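Long-range contacts in malonyl acyl carrier protein transacylase (Streptococcus pneumoniae, PDB 3IM8), which probably transfers the malonyl group from malonyl-CoA to the holo acyl carrier protein, a step that supplies fatty acid synthesis: residues A[4-9]-A[81-86]; A[9-14]-A[56-61]; A[42-47]-A[62-67]; A[67-72]-A[272-277]; A[91-96]-A[224-229]. All coordinates share one frame; numbering follows the deposited sequence.

Interaction 1: residues A[4-9]-A[81-86]; sequences TAFLFA and YQPDMV
The ring of Phe6 lies against Pro83, whose CB sits over one ring face, 3.8 Å from the centroid and 16° off the ring normal, a CH-pi contact. At the far end CZ of Phe6 meets CB of Tyr81 at 3.7 Å, here near the ring plane. With CG of Phe6 anti to its own carbonyl carbon, chi1 -71° puts the ring beside Pro83. Backbone pairing does the rest: Ala5 pairs with Met85 and Phe6 with Val86 in parallel register, Phe6 N donating to Met85 O at 3.2 Å. Thr4 O takes Asp84 N at 2.7 Å and, weakly, Met85 N. This joins strand 4-8 to strand 85-88 of the parallel sheet; strand 268-272 flanks its other side. CG1 of Val86 reaches the edge of the Phe8 ring. The Asp84 carboxylate returns to the backbone, OD2 using its anti lone pair for an almost straight bond (176°) from Thr4 N, 2.8 Å long. Asp84 thus holds Thr4 through its backbone N-H and its carboxylate, extending the polar pairing one residue before the first bridge.

Interaction 2: residues A[9-14]-A[56-61]; sequences AGQGAQ and NQTRYT
This is a partly buried, mixed contact of amides and threonine methyls, made where the loop after strand 4-8 passes the first turn of helix 58-78. Gln14 is bent: its CG stands between the backbone N and the carbonyl carbon (chi1 71°) and chi2 folds the chain again, so that the amide lies across CG2 of Thr61, with CD and OE1 each 3.3 Å from the methyl. NE2 donates to OD1 of Asn56 at 2.9 Å, the bond bent to 153° and the two amide planes 66° apart; the acceptor is slightly out of the Gln14 amide plane. OE1 turns back on its own loop and takes Gly12 N at 2.8 Å, in the carbonyl plane and on a lone pair. Both bonds together fix the rotation of the Gln14 amide. Gly12 belongs to the type II beta turn from Gly10 to Ala13, part of the glutamine- and glycine-rich loop that borders the active site of this acyltransferase fold: the nearest atoms of the side chains of Gln11 and Ser90, the predicted nucleophile, are about 6 Å apart, and an acetate ion, probably from the crystallisation liquor, lies about 3 Å from the Gln11 side chain. Gln11 itself is extended and crosses both threonines at about a right angle. Its CG meets CG2 of Thr61 at 3.9 Å, and farther out OE1 is 3.5 Å from CG2 of Thr58. That oxygen also accepts a hydrogen bond from Gln62 NE2, one residue further along the helix, while Thr61 OG1 is bonded to Leu55 O.

Interaction 3: residues A[42-47]-A[62-67]; sequences YDLRYL and QPAILA
Leu44, at the start of the short helix 44-50, packs helix to helix on Pro63, Ala64 and Ala67, in the second and third turns of the long helix 58-78; the contact lies in the helical part of the acyltransferase fold, away from the annotated sites. It is small and rests mainly on this one leucine. In the apolar part, Leu44 points into the surface formed by Pro63, Ala64 and Ala67, three residues spaced so that they share one side of the helix. With CG anti to the backbone N (chi1 -180°), the side chain extends toward the partner helix and its two methyls divide between Ala64 and Ala67. CD1 lies against Ala64, 3.7 Å from CA and 3.8 Å from CB. CD2 goes to the next turn and meets Ala67 CB at 3.5 Å. Small side chains here let the leucine branch come close to the backbone, and CD2 also lies 3.8 Å from Pro63 O. The carbonyl is not idle, since Ala67 N donates to it within the helix. Ala36 of helix 27-40 touches both Leu44 and Ala67, so a third helix borders the same patch. The polar part lies within segment 42-47 and fixes the helix that carries Leu44. Asp43 is its N-cap, and OD1 accepts from Tyr46 N at 2.9 Å in a bond that is nearly straight (176°), although the donor stands well above the carboxylate plane. At the border of the contact, Tyr42 crosses Pro63 at about a right angle, its OH 4.1 Å from Pro63 CG.

Interaction 4: residues A[67-72]-A[272-277]; sequences ATSVAI and IGPGKV
Ser69 provides the polar part of the contact: its OG lies 2.8 Å from Gly273 O, close enough for a hydrogen bond, but Ile65 O of the same helix is also in reach of the one hydroxyl proton, so which carbonyl receives it is not settled. OG stands anti to the carbonyl carbon of Ser69 (chi1 -61°), between helix 58-78 and the loop. The Ser69 CA also comes within 3.5 Å of Gly273 O, a CA-H...O contact. The loop follows strand 268-272 of the parallel sheet and leads to helix 277-285, with Lys276 at the N-cap; in this alpha/beta core it passes alongside helix 58-78 just after the strand ends. A cis peptide bond joins Gly273 to Pro274. Van der Waals packing completes the contact: CG2 of Ile272 lies 3.3 Å from Ser69 O and 3.7 Å from Ile72 CB, the two isoleucines running past each other in opposite directions. Ile72 CD1 reaches the Gly273 carbonyl, 3.8 Å from its oxygen. Toward the loop, Pro274 CD is 3.6 Å from Ser69 OG and 4.1 Å from CG2 of Thr68, whose hydroxyl bonds to Ala64 O.

Interaction 5: residues A[91-96]-A[224-229]; sequences LGEYSA and CPLVGN
Glu93 leaves helix 92-99 with CG anti to the backbone N (chi1 -180°) and bends at chi2 (145°), which carries its carboxylate out to the backbone of Asn229. There OE1 accepts from Asn229 N at 2.7 Å, through the syn lone pair, with the N-H pointing to it at 153°. The same oxygen lies 3.4 Å from Gly228 CA. A water is 2.8 Å from OE1 and equally far from Val227 O, within donating distance of both, though it has more acceptors around it than protons. Leu226 sends CD1 against the next turn of the helix, 3.7 Å from Ala96 CB and 3.6 Å from Ala96 C. Val86 of strand 85-88 touches both Ala96 and Leu226. The helix is the one that follows Ser90, the predicted nucleophile, and the sequence Gly88, Ser90, Gly92 fits a nucleophile elbow, the sharp strand-to-helix turn of such acyltransferases. Asn229 lies beside it, its side chain at the nearest atoms about 4 Å from that of Ser90 and about 6 Å from that of His199, also predicted to be catalytic. A buried carboxylate oxygen that accepts a backbone N-H thus ties the segment carrying Asn229 to the helix behind the elbow; the peptide N-H of Asn229 is a definite partner of OE1 and the water a possible second one.

How the interactions relate
From the N terminus, strand 4-8 pairs in interaction 1 with 81-86, closing a loop of mostly helical chain. Interactions 2 and 3 nest inside that loop and cross each other: the loop 9-14 and the helix start at 42-47 each meet helix 58-78, at successive turns. Interaction 4 opens farther along that helix and closes only at 272-277, so it crosses interaction 1 and encloses interaction 5, which joins the helix after Ser90 to 224-229. Ala9 belongs to interactions 1 and 2, Ala67 to 3 and 4. Leu7 O and Ile272 N probably bond within the sheet, and Val86 probably bonds through its backbone to Pro225 and Val227, linking interaction 1 with 4 and 5.

Interaction 1: residues A[4-9]-A[81-86]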
# COMPACT_ATOMS: atom_id res chain seq x y z
N THR A 4 9.23 17.68 0.32
CA THR A 4 8.71 16.61 -0.59
C THR A 4 8.42 15.28 0.15
O THR A 4 9.25 14.83 0.96
CB THR A 4 9.68 16.34 -1.79
OG1 THR A 4 9.76 17.50 -2.60
CG2 THR A 4 9.17 15.19 -2.70
N ALA A 5 7.25 14.66 -0.11
CA ALA A 5 6.96 13.26 0.34
C ALA A 5 6.87 12.25 -0.82
O ALA A 5 6.27 12.56 -1.86
CB ALA A 5 5.68 13.22 1.16
N PHE A 6 7.49 11.07 -0.66
CA PHE A 6 7.33 9.94 -1.60
C PHE A 6 6.19 9.04 -1.07
O PHE A 6 6.15 8.68 0.12
CB PHE A 6 8.61 9.13 -1.79
CG PHE A 6 9.72 9.84 -2.58
CD1 PHE A 6 9.59 11.18 -2.99
CD2 PHE A 6 10.88 9.17 -2.91
CE1 PHE A 6 10.63 11.82 -3.72
CE2 PHE A 6 11.91 9.78 -3.63
CZ PHE A 6 11.79 11.11 -4.03
N LEU A 7 5.25 8.72 -1.96
CA LEU A 7 4.10 7.92 -1.61
C LEU A 7 4.27 6.59 -2.36
O LEU A 7 4.29 6.57 -3.59
CB LEU A 7 2.87 8.63 -2.07
CG LEU A 7 2.63 10.01 -1.46
CD1 LEU A 7 1.37 10.62 -2.05
CD2 LEU A 7 2.58 10.04 0.09
N PHE A 8 4.35 5.48 -1.63
CA PHE A 8 4.65 4.21 -2.34
C PHE A 8 3.40 3.36 -2.67
O PHE A 8 2.58 3.10 -1.82
CB PHE A 8 5.66 3.40 -1.56
CG PHE A 8 7.05 4.01 -1.52
CD1 PHE A 8 7.35 5.05 -0.66
CD2 PHE A 8 8.07 3.48 -2.30
CE1 PHE A 8 8.64 5.59 -0.60
CE2 PHE A 8 9.35 3.98 -2.24
CZ PHE A 8 9.64 5.06 -1.40
N ALA A 9 3.29 2.92 -3.93
CA ALA A 9 2.28 1.97 -4.41
C ALA A 9 1.99 0.75 -3.54
O ALA A 9 2.88 0.19 -2.92
CB ALA A 9 2.67 1.48 -5.87
N TYR A 81 16.67 13.37 -6.18
CA TYR A 81 15.47 13.54 -5.31
C TYR A 81 15.59 12.70 -4.06
O TYR A 81 15.65 11.48 -4.13
CB TYR A 81 14.15 13.16 -6.00
CG TYR A 81 13.85 13.94 -7.21
CD1 TYR A 81 14.56 13.72 -8.38
CD2 TYR A 81 12.86 14.90 -7.21
CE1 TYR A 81 14.31 14.46 -9.51
CE2 TYR A 81 12.59 15.63 -8.34
CZ TYR A 81 13.32 15.39 -9.50
OH TYR A 81 13.08 16.08 -10.65
N GLN A 82 15.54 13.36 -2.91
CA GLN A 82 15.58 12.71 -1.62
C GLN A 82 14.26 13.09 -0.89
O GLN A 82 13.91 14.28 -0.83
CB GLN A 82 16.84 13.21 -0.88
CG GLN A 82 17.01 12.76 0.57
CD GLN A 82 16.78 11.25 0.77
OE1 GLN A 82 17.20 10.42 -0.08
NE2 GLN A 82 16.11 10.90 1.88
N PRO A 83 13.50 12.10 -0.35
CA PRO A 83 12.24 12.52 0.32
C PRO A 83 12.43 13.10 1.72
O PRO A 83 13.37 12.74 2.40
CB PRO A 83 11.43 11.22 0.38
CG PRO A 83 12.44 10.18 0.45
CD PRO A 83 13.57 10.64 -0.47
N ASP A 84 11.53 13.97 2.15
CA ASP A 84 11.55 14.50 3.52
C ASP A 84 10.66 13.68 4.46
O ASP A 84 10.87 13.64 5.70
CB ASP A 84 11.14 15.99 3.52
CG ASP A 84 12.10 16.84 2.68
OD1 ASP A 84 13.27 16.92 3.07
OD2 ASP A 84 11.74 17.35 1.60
N MET A 85 9.67 13.03 3.87
CA MET A 85 8.74 12.13 4.60
C MET A 85 8.29 11.05 3.63
O MET A 85 8.25 11.29 2.42
CB MET A 85 7.49 12.87 5.12
CG MET A 85 7.77 14.03 6.04
SD MET A 85 6.30 14.68 6.86
CE MET A 85 5.73 13.28 7.75
N VAL A 86 7.92 9.88 4.15
CA VAL A 86 7.38 8.80 3.31
C VAL A 86 6.09 8.20 3.88
O VAL A 86 5.82 8.36 5.04
CB VAL A 86 8.39 7.65 3.07
CG1 VAL A 86 9.66 8.17 2.37
CG2 VAL A 86 8.73 6.92 4.39

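Interaction 2: residues A[9-14]-A[56-61]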
# COMPACT_ATOMS: atom_id res chain seq x y z
N ALA A 9 3.29 2.92 -3.93
CA ALA A 9 2.28 1.97 -4.41
C ALA A 9 1.99 0.75 -3.54
O ALA A 9 2.88 0.19 -2.92
CB ALA A 9 2.67 1.48 -5.87
N GLY A 10 0.71 0.34 -3.54
CA GLY A 10 0.24 -0.91 -2.95
C GLY A 10 -0.16 -2.02 -3.92
O GLY A 10 -0.11 -1.88 -5.16
N GLN A 11 -0.54 -3.14 -3.33
CA GLN A 11 -0.95 -4.32 -4.10
C GLN A 11 -2.10 -3.94 -5.01
O GLN A 11 -2.93 -3.15 -4.63
CB GLN A 11 -1.39 -5.41 -3.09
CG GLN A 11 -1.60 -6.74 -3.65
CD GLN A 11 -2.04 -7.69 -2.57
OE1 GLN A 11 -1.47 -7.73 -1.48
NE2 GLN A 11 -3.11 -8.45 -2.86
N GLY A 12 -2.15 -4.51 -6.22
CA GLY A 12 -3.22 -4.19 -7.18
C GLY A 12 -2.69 -3.30 -8.33
O GLY A 12 -3.26 -3.28 -9.43
N ALA A 13 -1.58 -2.60 -8.11
CA ALA A 13 -1.07 -1.70 -9.18
C ALA A 13 -0.05 -2.38 -10.11
O ALA A 13 0.37 -1.79 -11.11
CB ALA A 13 -0.45 -0.42 -8.59
N GLN A 14 0.37 -3.59 -9.79
CA GLN A 14 1.34 -4.29 -10.65
C GLN A 14 0.86 -4.46 -12.11
O GLN A 14 -0.34 -4.44 -12.40
CB GLN A 14 1.73 -5.65 -10.02
CG GLN A 14 0.64 -6.80 -10.02
CD GLN A 14 -0.55 -6.60 -9.04
OE1 GLN A 14 -0.58 -5.64 -8.25
NE2 GLN A 14 -1.52 -7.53 -9.08
N ASN A 56 -0.03 -11.71 -10.34
CA ASN A 56 -1.30 -11.36 -9.71
C ASN A 56 -1.65 -12.22 -8.49
O ASN A 56 -2.70 -12.02 -7.89
CB ASN A 56 -2.45 -11.41 -10.76
CG ASN A 56 -2.37 -10.27 -11.78
OD1 ASN A 56 -1.88 -9.19 -11.45
ND2 ASN A 56 -2.83 -10.50 -13.00
N GLN A 57 -0.78 -13.19 -8.14
CA GLN A 57 -0.89 -13.99 -6.89
C GLN A 57 -0.14 -13.35 -5.70
O GLN A 57 1.08 -13.30 -5.68
CB GLN A 57 -0.39 -15.43 -7.08
CG GLN A 57 -1.25 -16.25 -8.05
CD GLN A 57 -0.60 -17.62 -8.38
OE1 GLN A 57 0.05 -18.21 -7.50
NE2 GLN A 57 -0.77 -18.11 -9.67
N THR A 58 -0.92 -12.97 -4.69
CA THR A 58 -0.48 -12.20 -3.53
C THR A 58 0.95 -12.49 -3.03
O THR A 58 1.73 -11.55 -2.79
CB THR A 58 -1.56 -12.23 -2.39
OG1 THR A 58 -2.85 -11.94 -2.95
CG2 THR A 58 -1.26 -11.19 -1.30
N ARG A 59 1.31 -13.76 -2.87
CA ARG A 59 2.64 -14.10 -2.36
C ARG A 59 3.78 -13.65 -3.30
O ARG A 59 4.91 -13.47 -2.84
CB ARG A 59 2.77 -15.61 -2.02
CG ARG A 59 2.89 -16.50 -3.29
CD ARG A 59 3.83 -17.68 -3.08
NE ARG A 59 3.50 -18.56 -1.96
CZ ARG A 59 2.30 -19.08 -1.71
NH1 ARG A 59 1.25 -18.81 -2.52
NH2 ARG A 59 2.14 -19.87 -0.65
N TYR A 60 3.49 -13.49 -4.60
CA TYR A 60 4.48 -12.95 -5.56
C TYR A 60 4.24 -11.45 -5.84
O TYR A 60 5.19 -10.71 -6.08
CB TYR A 60 4.49 -13.72 -6.88
CG TYR A 60 4.65 -15.20 -6.68
CD1 TYR A 60 5.81 -15.72 -6.12
CD2 TYR A 60 3.62 -16.08 -7.02
CE1 TYR A 60 5.96 -17.06 -5.94
CE2 TYR A 60 3.76 -17.44 -6.83
CZ TYR A 60 4.93 -17.92 -6.28
OH TYR A 60 5.08 -19.27 -6.05
N THR A 61 3.00 -11.01 -5.84
CA THR A 61 2.74 -9.60 -6.04
C THR A 61 3.48 -8.72 -5.04
O THR A 61 4.03 -7.65 -5.41
CB THR A 61 1.26 -9.31 -5.85
OG1 THR A 61 0.51 -10.26 -6.62
CG2 THR A 61 0.93 -7.90 -6.34

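Interaction 3: residues A[42-47]-A[62-67]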
# COMPACT_ATOMS: atom_id res chain seq x y z
N TYR A 42 14.26 -17.33 -6.75
CA TYR A 42 13.68 -17.42 -8.12
C TYR A 42 13.84 -16.07 -8.85
O TYR A 42 14.07 -15.00 -8.24
CB TYR A 42 12.22 -17.88 -8.11
CG TYR A 42 11.29 -16.90 -7.45
CD1 TYR A 42 10.96 -15.67 -8.07
CD2 TYR A 42 10.72 -17.19 -6.21
CE1 TYR A 42 10.08 -14.75 -7.45
CE2 TYR A 42 9.85 -16.31 -5.59
CZ TYR A 42 9.53 -15.09 -6.22
OH TYR A 42 8.69 -14.25 -5.60
N ASP A 43 13.77 -16.15 -10.17
CA ASP A 43 14.03 -15.02 -11.03
C ASP A 43 12.80 -14.11 -10.97
O ASP A 43 11.83 -14.40 -11.66
CB ASP A 43 14.26 -15.53 -12.48
CG ASP A 43 14.64 -14.41 -13.48
OD1 ASP A 43 14.46 -13.20 -13.23
OD2 ASP A 43 15.11 -14.76 -14.56
N LEU A 44 12.84 -13.04 -10.15
CA LEU A 44 11.72 -12.08 -10.08
C LEU A 44 11.54 -11.25 -11.37
O LEU A 44 10.41 -10.82 -11.72
CB LEU A 44 11.85 -11.15 -8.86
CG LEU A 44 10.79 -10.05 -8.61
CD1 LEU A 44 9.41 -10.64 -8.33
CD2 LEU A 44 11.24 -9.14 -7.42
N ARG A 45 12.63 -11.00 -12.07
CA ARG A 45 12.54 -10.18 -13.28
C ARG A 45 11.71 -10.96 -14.36
O ARG A 45 10.81 -10.40 -15.03
CB ARG A 45 13.97 -9.89 -13.78
CG ARG A 45 14.09 -9.23 -15.16
CD ARG A 45 13.76 -7.73 -15.04
NE ARG A 45 12.34 -7.39 -15.29
CZ ARG A 45 11.68 -6.40 -14.70
NH1 ARG A 45 12.30 -5.64 -13.80
NH2 ARG A 45 10.41 -6.19 -15.00
N TYR A 46 12.06 -12.24 -14.53
CA TYR A 46 11.30 -13.13 -15.41
C TYR A 46 9.82 -13.25 -14.96
O TYR A 46 8.88 -13.16 -15.76
CB TYR A 46 11.96 -14.50 -15.43
CG TYR A 46 11.25 -15.45 -16.36
CD1 TYR A 46 11.34 -15.29 -17.77
CD2 TYR A 46 10.47 -16.49 -15.86
CE1 TYR A 46 10.64 -16.15 -18.65
CE2 TYR A 46 9.78 -17.36 -16.70
CZ TYR A 46 9.86 -17.19 -18.10
OH TYR A 46 9.17 -18.08 -18.91
N LEU A 47 9.59 -13.42 -13.65
CA LEU A 47 8.20 -13.44 -13.14
C LEU A 47 7.46 -12.19 -13.56
O LEU A 47 6.36 -12.25 -14.14
CB LEU A 47 8.17 -13.60 -11.62
CG LEU A 47 6.84 -13.79 -10.89
CD1 LEU A 47 7.03 -14.51 -9.56
CD2 LEU A 47 6.18 -12.47 -10.67
N GLN A 62 3.46 -9.13 -3.77
CA GLN A 62 4.00 -8.26 -2.73
C GLN A 62 5.50 -8.00 -2.91
O GLN A 62 5.91 -6.85 -2.98
CB GLN A 62 3.61 -8.72 -1.32
CG GLN A 62 2.07 -8.64 -1.10
CD GLN A 62 1.65 -8.68 0.37
OE1 GLN A 62 2.48 -8.54 1.27
NE2 GLN A 62 0.37 -8.89 0.60
N PRO A 63 6.32 -9.06 -3.04
CA PRO A 63 7.77 -8.78 -3.29
C PRO A 63 8.03 -8.21 -4.69
O PRO A 63 8.97 -7.44 -4.87
CB PRO A 63 8.42 -10.15 -3.08
CG PRO A 63 7.28 -11.18 -3.34
CD PRO A 63 6.09 -10.49 -2.72
N ALA A 64 7.17 -8.50 -5.65
CA ALA A 64 7.35 -7.93 -6.99
C ALA A 64 7.24 -6.44 -6.95
O ALA A 64 8.11 -5.75 -7.46
CB ALA A 64 6.31 -8.49 -8.02
N ILE A 65 6.14 -5.94 -6.36
CA ILE A 65 5.92 -4.49 -6.26
C ILE A 65 7.00 -3.89 -5.34
O ILE A 65 7.59 -2.88 -5.67
CB ILE A 65 4.50 -4.16 -5.69
CG1 ILE A 65 3.45 -4.45 -6.74
CG2 ILE A 65 4.41 -2.63 -5.29
CD1 ILE A 65 2.08 -4.59 -6.18
N LEU A 66 7.24 -4.50 -4.18
CA LEU A 66 8.23 -3.87 -3.28
C LEU A 66 9.61 -3.67 -3.95
O LEU A 66 10.22 -2.61 -3.82
CB LEU A 66 8.37 -4.63 -1.95
CG LEU A 66 9.50 -4.10 -1.04
CD1 LEU A 66 8.98 -3.77 0.39
CD2 LEU A 66 10.77 -5.01 -1.02
N ALA A 67 10.09 -4.68 -4.65
CA ALA A 67 11.38 -4.63 -5.32
C ALA A 67 11.34 -3.58 -6.41
O ALA A 67 12.28 -2.81 -6.55
CB ALA A 67 11.70 -5.98 -5.92

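Interaction 4: residues A[67-72]-A[272-277]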
# COMPACT_ATOMS: atom_id res chain seq x y z
N ALA A 67 10.09 -4.68 -4.65
CA ALA A 67 11.38 -4.63 -5.32
C ALA A 67 11.34 -3.58 -6.41
O ALA A 67 12.28 -2.81 -6.55
CB ALA A 67 11.70 -5.98 -5.92
N THR A 68 10.24 -3.53 -7.17
CA THR A 68 10.07 -2.55 -8.23
C THR A 68 10.03 -1.12 -7.70
O THR A 68 10.75 -0.27 -8.15
CB THR A 68 8.84 -2.84 -9.01
OG1 THR A 68 9.00 -4.12 -9.64
CG2 THR A 68 8.66 -1.75 -10.08
N SER A 69 9.19 -0.90 -6.70
CA SER A 69 9.12 0.39 -6.03
C SER A 69 10.43 0.85 -5.41
O SER A 69 10.82 2.00 -5.61
CB SER A 69 8.07 0.34 -4.94
OG SER A 69 6.82 0.06 -5.55
N VAL A 70 11.06 0.01 -4.59
CA VAL A 70 12.39 0.34 -4.02
C VAL A 70 13.37 0.72 -5.11
O VAL A 70 14.12 1.72 -4.97
CB VAL A 70 12.93 -0.77 -3.11
CG1 VAL A 70 14.33 -0.43 -2.59
CG2 VAL A 70 11.98 -0.94 -1.92
N ALA A 71 13.38 -0.04 -6.20
CA ALA A 71 14.25 0.30 -7.36
C ALA A 71 13.95 1.69 -7.95
O ALA A 71 14.89 2.46 -8.26
CB ALA A 71 14.09 -0.71 -8.41
N ILE A 72 12.68 2.02 -8.12
CA ILE A 72 12.28 3.34 -8.63
C ILE A 72 12.69 4.47 -7.65
O ILE A 72 13.21 5.53 -8.04
CB ILE A 72 10.76 3.39 -8.94
CG1 ILE A 72 10.43 2.43 -10.08
CG2 ILE A 72 10.38 4.81 -9.38
CD1 ILE A 72 9.01 2.25 -10.36
N ILE A 272 5.62 6.86 -6.12
CA ILE A 272 6.62 5.94 -6.67
C ILE A 272 5.85 4.74 -7.23
O ILE A 272 5.10 4.14 -6.50
CB ILE A 272 7.54 5.42 -5.55
CG1 ILE A 272 8.12 6.58 -4.75
CG2 ILE A 272 8.64 4.44 -6.14
CD1 ILE A 272 8.92 7.56 -5.61
N GLY A 273 6.07 4.36 -8.49
CA GLY A 273 5.23 3.35 -9.15
C GLY A 273 5.50 1.95 -8.60
O GLY A 273 6.35 1.79 -7.73
N PRO A 274 4.81 0.92 -9.14
CA PRO A 274 3.94 0.98 -10.33
C PRO A 274 2.65 1.74 -10.13
O PRO A 274 2.12 1.77 -9.01
CB PRO A 274 3.60 -0.50 -10.59
CG PRO A 274 3.85 -1.21 -9.23
CD PRO A 274 5.01 -0.46 -8.66
N GLY A 275 2.09 2.28 -11.20
CA GLY A 275 0.75 2.87 -11.12
C GLY A 275 0.69 4.31 -10.61
O GLY A 275 1.71 4.86 -10.20
N LYS A 276 -0.51 4.88 -10.68
CA LYS A 276 -0.81 6.22 -10.23
C LYS A 276 -2.07 6.27 -9.29
O LYS A 276 -2.84 7.24 -9.27
CB LYS A 276 -0.90 7.18 -11.45
CG LYS A 276 -2.10 7.04 -12.37
CD LYS A 276 -2.09 8.17 -13.43
CE LYS A 276 -2.21 7.60 -14.88
NZ LYS A 276 -3.62 7.59 -15.32
N VAL A 277 -2.23 5.23 -8.47
CA VAL A 277 -3.42 5.14 -7.59
C VAL A 277 -3.40 6.23 -6.46
O VAL A 277 -4.40 6.87 -6.22
CB VAL A 277 -3.61 3.73 -6.96
CG1 VAL A 277 -4.82 3.73 -5.97
CG2 VAL A 277 -3.77 2.61 -8.05

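Interaction 5: residues A[91-96]-A[224-229]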
# COMPACT_ATOMS: atom_id res chain seq x y z
N LEU A 91 0.97 -2.73 1.50
CA LEU A 91 2.27 -3.27 1.10
C LEU A 91 3.24 -2.12 0.88
O LEU A 91 4.43 -2.23 1.21
CB LEU A 91 2.16 -4.16 -0.16
CG LEU A 91 3.40 -4.73 -0.89
CD1 LEU A 91 4.20 -3.74 -1.73
CD2 LEU A 91 4.38 -5.49 0.02
N GLY A 92 2.77 -1.02 0.31
CA GLY A 92 3.66 0.16 0.11
C GLY A 92 4.26 0.75 1.40
O GLY A 92 5.18 1.59 1.38
N GLU A 93 3.76 0.34 2.54
CA GLU A 93 4.32 0.83 3.81
C GLU A 93 5.69 0.22 4.01
O GLU A 93 6.56 0.83 4.67
CB GLU A 93 3.40 0.43 4.97
CG GLU A 93 3.88 0.89 6.33
CD GLU A 93 2.72 1.26 7.20
OE1 GLU A 93 2.15 2.35 6.99
OE2 GLU A 93 2.34 0.46 8.04
N TYR A 94 5.87 -0.99 3.48
CA TYR A 94 7.14 -1.71 3.65
C TYR A 94 8.20 -1.11 2.76
O TYR A 94 9.36 -0.96 3.16
CB TYR A 94 7.01 -3.21 3.37
CG TYR A 94 6.30 -3.98 4.45
CD1 TYR A 94 4.93 -3.87 4.61
CD2 TYR A 94 7.02 -4.78 5.33
CE1 TYR A 94 4.26 -4.60 5.62
CE2 TYR A 94 6.36 -5.52 6.34
CZ TYR A 94 5.01 -5.42 6.47
OH TYR A 94 4.36 -6.14 7.43
N SER A 95 7.80 -0.77 1.55
CA SER A 95 8.68 -0.03 0.60
C SER A 95 9.19 1.29 1.23
O SER A 95 10.36 1.61 1.12
CB SER A 95 7.92 0.28 -0.71
OG SER A 95 7.39 -0.90 -1.30
N ALA A 96 8.25 2.02 1.86
CA ALA A 96 8.45 3.26 2.63
C ALA A 96 9.35 3.02 3.86
O ALA A 96 10.20 3.84 4.18
CB ALA A 96 7.17 3.73 3.05
N CYS A 224 14.37 9.10 7.85
CA CYS A 224 13.40 10.13 7.57
C CYS A 224 12.01 9.69 8.08
O CYS A 224 11.77 8.48 8.24
CB CYS A 224 13.44 10.47 6.09
SG CYS A 224 12.17 9.64 5.17
N PRO A 225 11.15 10.66 8.42
CA PRO A 225 9.91 10.34 9.07
C PRO A 225 8.99 9.58 8.11
O PRO A 225 8.95 9.90 6.91
CB PRO A 225 9.31 11.70 9.44
CG PRO A 225 10.50 12.71 9.36
CD PRO A 225 11.41 12.11 8.33
N LEU A 226 8.31 8.57 8.65
CA LEU A 226 7.30 7.75 7.92
C LEU A 226 5.94 7.90 8.61
O LEU A 226 5.86 7.76 9.82
CB LEU A 226 7.72 6.28 7.90
CG LEU A 226 6.72 5.27 7.28
CD1 LEU A 226 7.46 4.13 6.70
CD2 LEU A 226 5.74 4.69 8.30
N VAL A 227 4.89 8.23 7.85
CA VAL A 227 3.52 8.30 8.37
C VAL A 227 2.84 6.94 8.20
O VAL A 227 2.61 6.48 7.07
CB VAL A 227 2.74 9.44 7.68
CG1 VAL A 227 1.35 9.56 8.24
CG2 VAL A 227 3.49 10.78 7.87
N GLY A 228 2.54 6.27 9.31
CA GLY A 228 1.99 4.92 9.22
C GLY A 228 0.52 4.84 8.87
O GLY A 228 -0.27 5.72 9.20
N ASN A 229 0.14 3.76 8.20
CA ASN A 229 -1.23 3.53 7.74
C ASN A 229 -2.25 3.43 8.88
O ASN A 229 -3.39 3.94 8.79
CB ASN A 229 -1.26 2.21 6.94
CG ASN A 229 -0.69 2.33 5.52
OD1 ASN A 229 -0.40 3.45 4.98
ND2 ASN A 229 -0.56 1.21 4.89
O HOH W 1 3.05 4.35 5.25